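Local coordinates for protein tyrosine--tRNA ligase (Aeropyrum pernix, PDB 2CYA) that probably attaches tyrosine to its cognate tRNA in two steps, first activating the amino acid with ATP and then transferring it to the acceptor end, at residues S333-E336 and V337-I341. Sequence-based numbering, arbitrary orientation.
Sequences SLIE and VVRPI
R339 folds back over I335 and alongside E336, one turn earlier in helix 323-346, and illustrates how an i to i+3 ion pair, here E336 with R339, can occupy the turn just before a proline kink, here at P340. The arginine leaves the backbone with CG anti to N (chi1 -176°), then bends at chi3, which returns its guanidinium toward the preceding turn. There one face of the group lies over the methyl CG2 of I335, 3.3 Å from NH2. E336, bent at chi2, runs beside the arginine in the same direction and forms a salt bridge from OE2 to R339 NH1 at 3.2 Å. Carboxylate and guanidinium are turned 74° apart, so this is not the flat, two-pronged pairing of a coplanar ion pair. The other terminal nitrogen, NH2, forms a salt bridge with D254 of helix 254-262, and the guanidinium thereby links two carboxylates on neighbouring helices. D254, I257 and R258 of helix 254-262 also touch I335, whereas V337 faces Y57 and L284 on other helices of this class I synthetase.

The amides of V337, V338 and R339 make the i+4 to i hydrogen bonds of the helix, R339 N reaching I335 O at 2.8 Å. The next bond, to E336 O, cannot form because P340 has no amide hydrogen; instead its ring carbon CD stands 3.0 Å from E336 O.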
loop_
_atom_site.group_PDB
_atom_site.type_symbol
_atom_site.label_atom_id
_atom_site.label_comp_id
_atom_site.label_asym_id
_atom_site.label_seq_id
_atom_site.Cartn_x
_atom_site.Cartn_y
_atom_site.Cartn_z
ATOM N N SER A 333 -31.329 -8.553 32.684
ATOM C CA SER A 333 -30.797 -7.183 32.616
ATOM C C SER A 333 -30.317 -6.841 31.186
ATOM O O SER A 333 -30.493 -5.723 30.700
ATOM C CB SER A 333 -29.631 -7.014 33.580
ATOM O OG SER A 333 -30.033 -7.335 34.891
ATOM N N LEU A 334 -29.711 -7.809 30.517
ATOM C CA LEU A 334 -29.212 -7.602 29.158
ATOM C C LEU A 334 -30.379 -7.272 28.244
ATOM O O LEU A 334 -30.272 -6.460 27.330
ATOM C CB LEU A 334 -28.522 -8.873 28.674
ATOM C CG LEU A 334 -27.530 -8.762 27.535
ATOM C CD1 LEU A 334 -26.551 -7.617 27.809
ATOM C CD2 LEU A 334 -26.797 -10.120 27.413
ATOM N N ILE A 335 -31.500 -7.931 28.488
ATOM C CA ILE A 335 -32.693 -7.680 27.721
ATOM C C ILE A 335 -33.087 -6.197 27.841
ATOM O O ILE A 335 -33.444 -5.576 26.844
ATOM C CB ILE A 335 -33.835 -8.586 28.209
ATOM C CG1 ILE A 335 -33.607 -10.009 27.658
ATOM C CG2 ILE A 335 -35.180 -7.989 27.809
ATOM C CD1 ILE A 335 -34.561 -11.067 28.189
ATOM N N GLU A 336 -33.000 -5.624 29.044
ATOM C CA GLU A 336 -33.352 -4.217 29.205
ATOM C C GLU A 336 -32.378 -3.317 28.451
ATOM O O GLU A 336 -32.775 -2.292 27.885
ATOM C CB GLU A 336 -33.368 -3.807 30.682
ATOM C CG GLU A 336 -34.411 -4.520 31.536
ATOM C CD GLU A 336 -35.801 -4.517 30.911
ATOM O OE1 GLU A 336 -36.220 -3.463 30.373
ATOM O OE2 GLU A 336 -36.476 -5.572 30.967
ATOM N N VAL A 337 -31.104 -3.688 28.445
ATOM C CA VAL A 337 -30.117 -2.891 27.736
ATOM C C VAL A 337 -30.359 -2.958 26.234
ATOM O O VAL A 337 -30.270 -1.950 25.532
ATOM C CB VAL A 337 -28.671 -3.378 28.019
ATOM C CG1 VAL A 337 -27.696 -2.645 27.098
ATOM C CG2 VAL A 337 -28.290 -3.109 29.510
ATOM N N VAL A 338 -30.675 -4.154 25.744
ATOM C CA VAL A 338 -30.886 -4.350 24.322
ATOM C C VAL A 338 -32.221 -3.846 23.762
ATOM O O VAL A 338 -32.275 -3.332 22.645
ATOM C CB VAL A 338 -30.709 -5.845 23.967
ATOM C CG1 VAL A 338 -31.203 -6.114 22.570
ATOM C CG2 VAL A 338 -29.232 -6.226 24.086
ATOM N N ARG A 339 -33.286 -3.978 24.543
ATOM C CA ARG A 339 -34.616 -3.565 24.108
ATOM C C ARG A 339 -34.660 -2.241 23.349
ATOM O O ARG A 339 -35.098 -2.203 22.200
ATOM C CB ARG A 339 -35.569 -3.531 25.311
ATOM C CG ARG A 339 -37.015 -3.209 24.967
ATOM C CD ARG A 339 -37.955 -3.644 26.107
ATOM N NE ARG A 339 -38.061 -5.106 26.214
ATOM C CZ ARG A 339 -38.274 -5.755 27.357
ATOM N NH1 ARG A 339 -38.403 -5.078 28.495
ATOM N NH2 ARG A 339 -38.351 -7.083 27.370
ATOM N N PRO A 340 -34.202 -1.139 23.968
ATOM C CA PRO A 340 -34.242 0.134 23.242
ATOM C C PRO A 340 -33.332 0.212 22.008
ATOM O O PRO A 340 -33.671 0.886 21.035
ATOM C CB PRO A 340 -33.879 1.166 24.320
ATOM C CG PRO A 340 -33.038 0.381 25.272
ATOM C CD PRO A 340 -33.769 -0.937 25.358
ATOM N N ILE A 341 -32.178 -0.455 22.047
ATOM C CA ILE A 341 -31.273 -0.453 20.897
ATOM C C ILE A 341 -31.934 -1.200 19.741
ATOM O O ILE A 341 -31.928 -0.741 18.587
ATOM C CB ILE A 341 -29.950 -1.133 21.245
ATOM C CG1 ILE A 341 -29.272 -0.330 22.361
ATOM C CG2 ILE A 341 -29.058 -1.239 19.991
ATOM C CD1 ILE A 341 -28.065 -0.979 22.955
#